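Local structure of putative alpha-L-fucosidase (Bacteroides thetaiotaomicron, 3EYP) at residues E277-Y282 / A313-G318; R20-F25 / T284-N289; D41-T46 / E131-L136. The protein probably hydrolyses alpha-L-fucosides as a member of glycoside hydrolase family 29. One frame throughout, in Å; residues are numbered along the deposited sequence.

Contact 1 (E277-Y282 / A313-G318); sequences ELWDIY and ALLKQG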
loop_
_atom_site.group_PDB
_atom_site.type_symbol
_atom_site.label_atom_id
_atom_site.label_comp_id
_atom_site.label_asym_id
_atom_site.label_seq_id
_atom_site.Cartn_x
_atom_site.Cartn_y
_atom_site.Cartn_z
ATOM N N GLU A 277 -8.030 -13.221 8.203
ATOM C CA GLU A 277 -8.541 -12.357 7.117
ATOM C C GLU A 277 -7.496 -11.329 6.690
ATOM O O GLU A 277 -7.257 -11.111 5.506
ATOM C CB GLU A 277 -9.857 -11.671 7.493
ATOM C CG GLU A 277 -11.004 -12.677 7.411
ATOM C CD GLU A 277 -12.347 -12.243 8.025
ATOM O OE1 GLU A 277 -13.371 -12.817 7.559
ATOM O OE2 GLU A 277 -12.419 -11.386 8.938
ATOM N N LEU A 278 -6.818 -10.748 7.682
ATOM C CA LEU A 278 -5.807 -9.717 7.396
ATOM C C LEU A 278 -4.544 -10.309 6.744
ATOM O O LEU A 278 -3.887 -9.694 5.929
ATOM C CB LEU A 278 -5.453 -8.953 8.688
ATOM C CG LEU A 278 -6.622 -8.071 9.191
ATOM C CD1 LEU A 278 -6.270 -7.577 10.611
ATOM C CD2 LEU A 278 -6.938 -6.888 8.162
ATOM N N TRP A 279 -4.244 -11.540 7.142
ATOM C CA TRP A 279 -3.136 -12.278 6.566
ATOM C C TRP A 279 -3.434 -12.544 5.093
ATOM O O TRP A 279 -2.585 -12.394 4.235
ATOM C CB TRP A 279 -2.907 -13.594 7.346
ATOM C CG TRP A 279 -1.989 -14.589 6.728
ATOM C CD1 TRP A 279 -2.249 -15.920 6.543
ATOM C CD2 TRP A 279 -0.655 -14.372 6.271
ATOM N NE1 TRP A 279 -1.150 -16.544 5.989
ATOM C CE2 TRP A 279 -0.151 -15.616 5.840
ATOM C CE3 TRP A 279 0.188 -13.248 6.220
ATOM C CZ2 TRP A 279 1.123 -15.761 5.319
ATOM C CZ3 TRP A 279 1.449 -13.388 5.694
ATOM C CH2 TRP A 279 1.918 -14.649 5.262
ATOM N N ASP A 280 -4.677 -12.895 4.817
ATOM C CA ASP A 280 -5.112 -13.124 3.450
ATOM C C ASP A 280 -4.914 -11.840 2.646
ATOM O O ASP A 280 -4.363 -11.809 1.568
ATOM C CB ASP A 280 -6.599 -13.460 3.381
ATOM C CG ASP A 280 -6.909 -14.857 3.840
ATOM O OD1 ASP A 280 -5.953 -15.628 4.039
ATOM O OD2 ASP A 280 -8.119 -15.205 3.931
ATOM N N ILE A 281 -5.423 -10.779 3.216
ATOM C CA ILE A 281 -5.300 -9.462 2.589
ATOM C C ILE A 281 -3.865 -9.027 2.368
ATOM O O ILE A 281 -3.485 -8.567 1.271
ATOM C CB ILE A 281 -6.091 -8.380 3.391
ATOM C CG1 ILE A 281 -7.580 -8.625 3.198
ATOM C CG2 ILE A 281 -5.728 -6.983 2.942
ATOM C CD1 ILE A 281 -8.515 -7.823 4.196
ATOM N N TYR A 282 -3.057 -9.208 3.396
ATOM C CA TYR A 282 -1.630 -8.921 3.311
ATOM C C TYR A 282 -1.056 -9.659 2.069
ATOM O O TYR A 282 -0.282 -9.121 1.256
ATOM C CB TYR A 282 -0.897 -9.380 4.594
ATOM C CG TYR A 282 0.607 -9.104 4.584
ATOM C CD1 TYR A 282 1.126 -7.871 4.987
ATOM C CD2 TYR A 282 1.505 -10.077 4.138
ATOM C CE1 TYR A 282 2.497 -7.617 4.929
ATOM C CE2 TYR A 282 2.871 -9.840 4.080
ATOM C CZ TYR A 282 3.360 -8.620 4.480
ATOM O OH TYR A 282 4.704 -8.398 4.483
ATOM N N ALA A 313 -1.590 -6.034 15.556
ATOM C CA ALA A 313 -0.369 -6.477 16.292
ATOM C C ALA A 313 -0.063 -7.977 16.044
ATOM O O ALA A 313 1.067 -8.371 15.816
ATOM C CB ALA A 313 -0.464 -6.167 17.833
ATOM N N LEU A 314 -1.100 -8.790 16.084
ATOM C CA LEU A 314 -0.960 -10.240 15.862
ATOM C C LEU A 314 -0.549 -10.524 14.402
ATOM O O LEU A 314 0.246 -11.402 14.127
ATOM C CB LEU A 314 -2.254 -10.983 16.213
ATOM C CG LEU A 314 -2.665 -10.926 17.697
ATOM C CD1 LEU A 314 -4.065 -11.546 17.970
ATOM C CD2 LEU A 314 -1.557 -11.543 18.563
ATOM N N LEU A 315 -1.113 -9.784 13.455
ATOM C CA LEU A 315 -0.679 -9.942 12.053
ATOM C C LEU A 315 0.826 -9.712 11.961
ATOM O O LEU A 315 1.544 -10.418 11.250
ATOM C CB LEU A 315 -1.451 -9.006 11.123
ATOM C CG LEU A 315 -1.032 -8.887 9.648
ATOM C CD1 LEU A 315 -1.226 -10.159 8.869
ATOM C CD2 LEU A 315 -1.777 -7.709 9.045
ATOM N N LYS A 316 1.316 -8.735 12.684
ATOM C CA LYS A 316 2.764 -8.364 12.577
ATOM C C LYS A 316 3.627 -9.513 13.125
ATOM O O LYS A 316 4.631 -9.939 12.521
ATOM C CB LYS A 316 3.073 -7.071 13.340
ATOM C CG LYS A 316 4.528 -6.824 13.603
ATOM C CD LYS A 316 5.297 -6.651 12.306
ATOM C CE LYS A 316 6.735 -6.147 12.521
ATOM N NZ LYS A 316 7.418 -6.212 11.160
ATOM N N GLN A 317 3.184 -10.006 14.266
ATOM C CA GLN A 317 3.853 -11.161 14.901
ATOM C C GLN A 317 3.844 -12.364 13.977
ATOM O O GLN A 317 4.854 -13.057 13.793
ATOM C CB GLN A 317 3.232 -11.550 16.236
ATOM C CG GLN A 317 4.105 -12.593 16.918
ATOM C CD GLN A 317 3.464 -13.277 18.079
ATOM O OE1 GLN A 317 2.639 -12.701 18.785
ATOM N NE2 GLN A 317 3.888 -14.501 18.328
ATOM N N GLY A 318 2.714 -12.589 13.383
ATOM C CA GLY A 318 2.559 -13.669 12.415
ATOM C C GLY A 318 3.481 -13.539 11.216
ATOM O O GLY A 318 4.107 -14.510 10.772
#
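L315 reaches across from helix 306-323 and lays its two methyl groups against L278 and W279 of helix 275-283. The local axes pass 10.0 Å apart and cross at -58°, so the helices meet over a short patch, and this one leucine supplies more than half of the surface buried between 277-282 and 313-318. Its CG lies anti to the backbone N (chi1 172°), which carries the branched end away from its own helix and over the other. CD1 comes closest to backbone, 3.7 Å from W279 CA, and it also sits at the edge of the indole, near the ring plane, so W279 does not offer a ring face here. The other branch, CD2, rests 3.9 Å from L278 CB. A branched, purely apolar side chain suits this place, because two methyls can touch two neighbours on the helix and no side-chain polar group takes part in the touch. Farther along the contact the fit slackens: Y282 meets the same leucine through its CB, 4.4 Å from L315 CD1, while its hydroxyl bonds a glycerol probably left from crystallisation. Away from this patch E277 and Q317 are exposed, D280 points away and pairs with R426, and K316 bridges to D320 one turn on in its own helix. The tryptophan is also tied toward the chain's end, where its NE1 bonds Q456 and its ring stacks on F460. Helix 275-283 lies between strands 253-257 and 291-295 in the chain, and L278 leans on L294 of the latter. Helix 306-323 follows strand 291-295, and L315 reaches M22 of strand 22-26, so this corner joins two outer helices of the barrel-like domain to its parallel strands.

Contact 2 (R20-F25 / T284-N289); sequences REMIAF and TSVGRN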
loop_
_atom_site.group_PDB
_atom_site.type_symbol
_atom_site.label_atom_id
_atom_site.label_comp_id
_atom_site.label_asym_id
_atom_site.label_seq_id
_atom_site.Cartn_x
_atom_site.Cartn_y
_atom_site.Cartn_z
ATOM N N ARG A 20 7.706 0.698 2.092
ATOM C CA ARG A 20 6.874 0.883 3.322
ATOM C C ARG A 20 6.110 -0.409 3.683
ATOM O O ARG A 20 5.936 -0.823 4.836
ATOM C CB ARG A 20 5.863 2.018 3.138
ATOM C CG ARG A 20 6.443 3.367 2.821
ATOM C CD ARG A 20 5.304 4.411 2.720
ATOM N NE ARG A 20 5.740 5.651 2.106
ATOM C CZ ARG A 20 4.913 6.573 1.604
ATOM N NH1 ARG A 20 3.597 6.425 1.638
ATOM N NH2 ARG A 20 5.404 7.642 1.071
ATOM N N GLU A 21 5.699 -1.051 2.616
ATOM C CA GLU A 21 4.888 -2.305 2.633
ATOM C C GLU A 21 3.485 -2.110 3.089
ATOM O O GLU A 21 2.534 -2.452 2.392
ATOM C CB GLU A 21 5.601 -3.436 3.387
ATOM C CG GLU A 21 6.825 -3.851 2.594
ATOM C CD GLU A 21 7.547 -5.090 3.081
ATOM O OE1 GLU A 21 7.174 -5.675 4.122
ATOM O OE2 GLU A 21 8.519 -5.449 2.362
ATOM N N MET A 22 3.355 -1.460 4.230
ATOM C CA MET A 22 2.035 -1.138 4.819
ATOM C C MET A 22 1.955 0.353 5.176
ATOM O O MET A 22 2.965 1.022 5.477
ATOM C CB MET A 22 1.808 -1.975 6.092
ATOM C CG MET A 22 1.377 -3.437 5.908
ATOM S SD MET A 22 1.096 -4.475 7.358
ATOM C CE MET A 22 -0.535 -3.999 7.824
ATOM N N ILE A 23 0.752 0.880 5.117
ATOM C CA ILE A 23 0.426 2.294 5.479
ATOM C C ILE A 23 -0.870 2.312 6.294
ATOM O O ILE A 23 -1.795 1.552 5.982
ATOM C CB ILE A 23 0.258 3.200 4.235
ATOM C CG1 ILE A 23 1.438 3.080 3.307
ATOM C CG2 ILE A 23 0.052 4.630 4.641
ATOM C CD1 ILE A 23 1.274 3.827 1.929
ATOM N N ALA A 24 -0.955 3.082 7.385
ATOM C CA ALA A 24 -2.274 3.222 8.036
ATOM C C ALA A 24 -3.143 4.344 7.464
ATOM O O ALA A 24 -2.665 5.362 7.073
ATOM C CB ALA A 24 -2.146 3.370 9.551
ATOM N N PHE A 25 -4.459 4.083 7.407
ATOM C CA PHE A 25 -5.448 5.106 7.082
ATOM C C PHE A 25 -6.149 5.387 8.412
ATOM O O PHE A 25 -6.288 4.507 9.221
ATOM C CB PHE A 25 -6.533 4.541 6.153
ATOM C CG PHE A 25 -6.773 5.321 4.891
ATOM C CD1 PHE A 25 -6.470 6.674 4.783
ATOM C CD2 PHE A 25 -7.368 4.673 3.787
ATOM C CE1 PHE A 25 -6.731 7.337 3.666
ATOM C CE2 PHE A 25 -7.634 5.355 2.642
ATOM C CZ PHE A 25 -7.308 6.670 2.553
ATOM N N THR A 284 -2.514 -10.771 -0.566
ATOM C CA THR A 284 -3.124 -10.286 -1.823
ATOM C C THR A 284 -2.950 -8.818 -2.056
ATOM O O THR A 284 -3.559 -8.262 -2.945
ATOM C CB THR A 284 -4.635 -10.690 -1.957
ATOM O OG1 THR A 284 -5.390 -10.058 -0.906
ATOM C CG2 THR A 284 -4.779 -12.178 -1.860
ATOM N N SER A 285 -2.010 -8.235 -1.317
ATOM C CA SER A 285 -1.586 -6.844 -1.514
ATOM C C SER A 285 -0.082 -6.722 -1.497
ATOM O O SER A 285 0.573 -6.659 -2.530
ATOM C CB SER A 285 -2.189 -5.888 -0.420
ATOM O OG SER A 285 -1.909 -6.366 0.902
ATOM N N VAL A 286 0.459 -6.729 -0.305
ATOM C CA VAL A 286 1.887 -6.744 -0.173
ATOM C C VAL A 286 2.486 -7.955 -0.968
ATOM O O VAL A 286 3.535 -7.851 -1.597
ATOM C CB VAL A 286 2.378 -6.706 1.345
ATOM C CG1 VAL A 286 3.909 -6.854 1.412
ATOM C CG2 VAL A 286 1.900 -5.415 2.101
ATOM N N GLY A 287 1.791 -9.087 -0.955
ATOM C CA GLY A 287 2.289 -10.287 -1.624
ATOM C C GLY A 287 1.862 -10.416 -3.095
ATOM O O GLY A 287 1.963 -11.471 -3.668
ATOM N N ARG A 288 1.315 -9.336 -3.657
ATOM C CA ARG A 288 1.023 -9.221 -5.066
ATOM C C ARG A 288 1.470 -7.884 -5.632
ATOM O O ARG A 288 0.717 -7.150 -6.256
ATOM C CB ARG A 288 -0.485 -9.432 -5.376
ATOM C CG ARG A 288 -1.079 -10.760 -4.968
ATOM C CD ARG A 288 -2.564 -10.855 -5.396
ATOM N NE ARG A 288 -3.044 -12.211 -5.193
ATOM C CZ ARG A 288 -4.285 -12.606 -5.428
ATOM N NH1 ARG A 288 -5.183 -11.743 -5.848
ATOM N NH2 ARG A 288 -4.614 -13.871 -5.238
ATOM N N ASN A 289 2.696 -7.525 -5.312
ATOM C CA ASN A 289 3.377 -6.425 -5.966
ATOM C C ASN A 289 2.701 -5.066 -5.743
ATOM O O ASN A 289 2.672 -4.199 -6.608
ATOM C CB ASN A 289 3.600 -6.694 -7.461
ATOM C CG ASN A 289 4.494 -5.655 -8.121
ATOM O OD1 ASN A 289 5.427 -5.166 -7.502
ATOM N ND2 ASN A 289 4.231 -5.335 -9.381
#
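With CG1 of V286 anti to the backbone N (chi1 175°), its other methyl, CG2, is turned beside that N and faces E21 and M22. E21 itself has a positive phi of 71°, unusual for a residue with a side chain, which marks where the chain leaves helix 12-20 for strand 22-26. CG2 lies 3.0 Å from E21 O, a separation short enough for a methyl and a carbonyl oxygen that its exact value is doubtful, although the packing is plainly close. The same methyl lies 4.3 Å from M22 CG, a milder apolar touch, while CG1 of V286 comes within 4.3 Å of E21 CB. A compact beta-branched valine suits the spot because CG2 reaches E21 O and M22 CG while CG1 covers E21 CB. V286 is held on a type I turn from S285 to R288, closed by R288 N to S285 O at 3.0 Å, just past the end of helix 275-283. S285 turns its hydroxyl back to I281 O and Y282 O, a polar finish to that helix. Beside the turn, E21 shares a backbone hydrogen bond with L292 of strand 291-295. The meeting itself sets valine methyls against a carbonyl oxygen and two aliphatic carbons without a hydrogen bond, which implies that shape and burial, with little directional bonding, join the turn to the entry of strand 22-26.

Contact 3 (D41-T46 / E131-L136); sequences DGKAST and EHLSPL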
loop_
_atom_site.group_PDB
_atom_site.type_symbol
_atom_site.label_atom_id
_atom_site.label_comp_id
_atom_site.label_asym_id
_atom_site.label_seq_id
_atom_site.Cartn_x
_atom_site.Cartn_y
_atom_site.Cartn_z
ATOM N N ASP A 41 -23.061 14.710 4.602
ATOM C CA ASP A 41 -23.718 15.600 3.618
ATOM C C ASP A 41 -23.231 17.046 3.616
ATOM O O ASP A 41 -23.609 17.852 2.773
ATOM C CB ASP A 41 -25.244 15.496 3.679
ATOM C CG ASP A 41 -25.854 15.952 4.991
ATOM O OD1 ASP A 41 -25.152 16.424 5.916
ATOM O OD2 ASP A 41 -27.094 15.794 5.119
ATOM N N GLY A 42 -22.348 17.370 4.542
ATOM C CA GLY A 42 -21.883 18.748 4.653
ATOM C C GLY A 42 -22.823 19.632 5.490
ATOM O O GLY A 42 -22.606 20.858 5.643
ATOM N N LYS A 43 -23.887 19.020 5.992
ATOM C CA LYS A 43 -24.897 19.743 6.761
ATOM C C LYS A 43 -24.833 19.560 8.248
ATOM O O LYS A 43 -25.565 20.188 9.024
ATOM C CB LYS A 43 -26.313 19.381 6.277
ATOM C CG LYS A 43 -26.637 19.905 4.856
ATOM C CD LYS A 43 -27.931 19.304 4.325
ATOM C CE LYS A 43 -28.252 19.789 2.941
ATOM N NZ LYS A 43 -29.626 19.345 2.499
ATOM N N ALA A 44 -23.984 18.672 8.699
ATOM C CA ALA A 44 -23.844 18.485 10.118
ATOM C C ALA A 44 -23.284 19.763 10.735
ATOM O O ALA A 44 -22.377 20.397 10.179
ATOM C CB ALA A 44 -22.930 17.296 10.465
ATOM N N SER A 45 -23.797 20.062 11.925
ATOM C CA SER A 45 -23.280 21.184 12.742
ATOM C C SER A 45 -21.865 20.908 13.227
ATOM O O SER A 45 -21.574 19.883 13.860
ATOM C CB SER A 45 -24.214 21.509 13.945
ATOM O OG SER A 45 -23.689 22.578 14.762
ATOM N N THR A 46 -20.994 21.859 12.983
ATOM C CA THR A 46 -19.625 21.706 13.490
ATOM C C THR A 46 -19.542 21.473 14.970
ATOM O O THR A 46 -18.570 20.831 15.444
ATOM C CB THR A 46 -18.734 22.930 13.199
ATOM O OG1 THR A 46 -19.323 24.093 13.786
ATOM C CG2 THR A 46 -18.567 23.129 11.688
ATOM N N GLU A 131 -18.969 22.588 0.145
ATOM C CA GLU A 131 -18.727 23.745 -0.686
ATOM C C GLU A 131 -19.769 23.770 -1.732
ATOM O O GLU A 131 -20.214 24.869 -2.172
ATOM C CB GLU A 131 -17.314 23.741 -1.266
ATOM C CG GLU A 131 -16.245 24.103 -0.203
ATOM C CD GLU A 131 -16.203 25.560 0.099
ATOM O OE1 GLU A 131 -16.235 26.370 -0.841
ATOM O OE2 GLU A 131 -16.102 25.907 1.277
ATOM N N HIS A 132 -20.182 22.566 -2.128
ATOM C CA HIS A 132 -21.272 22.423 -3.153
ATOM C C HIS A 132 -22.625 22.969 -2.714
ATOM O O HIS A 132 -23.465 23.305 -3.557
ATOM C CB HIS A 132 -21.457 20.985 -3.652
ATOM C CG HIS A 132 -20.642 20.650 -4.875
ATOM N ND1 HIS A 132 -20.991 21.057 -6.149
ATOM C CD2 HIS A 132 -19.555 19.858 -5.028
ATOM C CE1 HIS A 132 -20.120 20.570 -7.025
ATOM N NE2 HIS A 132 -19.237 19.838 -6.369
ATOM N N LEU A 133 -22.820 23.090 -1.419
ATOM C CA LEU A 133 -24.079 23.661 -0.870
ATOM C C LEU A 133 -24.197 25.149 -1.191
ATOM O O LEU A 133 -25.291 25.700 -1.173
ATOM C CB LEU A 133 -24.171 23.505 0.650
ATOM C CG LEU A 133 -24.251 22.044 1.171
ATOM C CD1 LEU A 133 -24.333 21.951 2.688
ATOM C CD2 LEU A 133 -25.429 21.376 0.480
ATOM N N SER A 134 -23.074 25.828 -1.420
ATOM C CA SER A 134 -23.110 27.305 -1.665
ATOM C C SER A 134 -23.674 27.713 -3.026
ATOM O O SER A 134 -23.344 27.130 -4.069
ATOM C CB SER A 134 -21.736 27.931 -1.480
ATOM O OG SER A 134 -21.669 29.230 -2.042
ATOM N N PRO A 135 -24.521 28.739 -3.054
ATOM C CA PRO A 135 -25.025 29.143 -4.364
ATOM C C PRO A 135 -23.968 29.720 -5.249
ATOM O O PRO A 135 -24.170 29.858 -6.444
ATOM C CB PRO A 135 -26.079 30.192 -4.056
ATOM C CG PRO A 135 -25.961 30.518 -2.590
ATOM C CD PRO A 135 -25.176 29.422 -1.923
ATOM N N LEU A 136 -22.832 30.050 -4.649
ATOM C CA LEU A 136 -21.702 30.616 -5.386
ATOM C C LEU A 136 -20.700 29.605 -5.960
ATOM O O LEU A 136 -19.754 29.955 -6.580
ATOM C CB LEU A 136 -20.946 31.579 -4.495
ATOM C CG LEU A 136 -21.852 32.693 -3.960
ATOM C CD1 LEU A 136 -20.991 33.659 -3.230
ATOM C CD2 LEU A 136 -22.658 33.382 -5.109
#
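G42 and L133 bring the loop 41-46 to the end of the short helix 129-132, their CA atoms 7.7 Å apart, and G42 has a positive phi of 84°, at which a CB would be jammed against the carbonyl O of D41. The turn that holds it begins with D41, whose OD1 accepts the backbone N of K43 at 2.9 Å in an Asx turn; the N-H meets the oxygen from above the carboxylate plane, 49° out of it. A short acidic side chain is well suited to reach back to that N. From the other segment L133 supplies the apolar weight. Its CD1 rests 3.6 Å from G42 O and 3.8 Å from K43 CG, so one methyl covers both a peptide oxygen and the root of the lysine. Its second methyl, CD2, lies 4.1 Å from K43 CE, where the lysine chain, extended beyond CG, crosses the leucine at a slant. Lysine fits this exposed place: its methylenes can lie against leucine while the charged end goes beyond. G42 O has a polar partner besides the methyl: it is hydrogen-bonded to H130 ND1. On the far side of L133, S134 OG accepts L136 N at 3.0 Å in an ST turn, which shapes the chain as it heads out through P135. The loop 41-46 comes between strand 22-26 and helix 56-65, and A44 O is bonded to Y91 OH. The partner segment leaves helix 129-132, after strand 119-124, and leads on to helix 139-155; E131 at its start packs on Y142 and Y145 of that helix, and L136 at its end on R141. The contact therefore links two connections that follow the C-terminal ends of parallel strands.

Contacts 1 and 2 are neighbours, with centres 11 Å apart, and their segments alternate along the chain. Y282 O and G287 N form a probable hydrogen bond between them, M22 touches both L315 and Y282, and V286 packs at the entry of strand 22-26. These touches tie the first strand of the TIM-barrel-like domain to helices 275-283 and 306-323 around its last. Contact 3 is remote, its centre 35 Å from that of contact 2 and 40 Å from that of contact 1, and is nested inside the loop closed by contact 2. Contact 2 lies where strands 22-26 and 291-295 begin; contact 3 follows the C-terminal ends of strands 22-26 and 119-124, the end where TIM-barrel enzymes generally carry the active site.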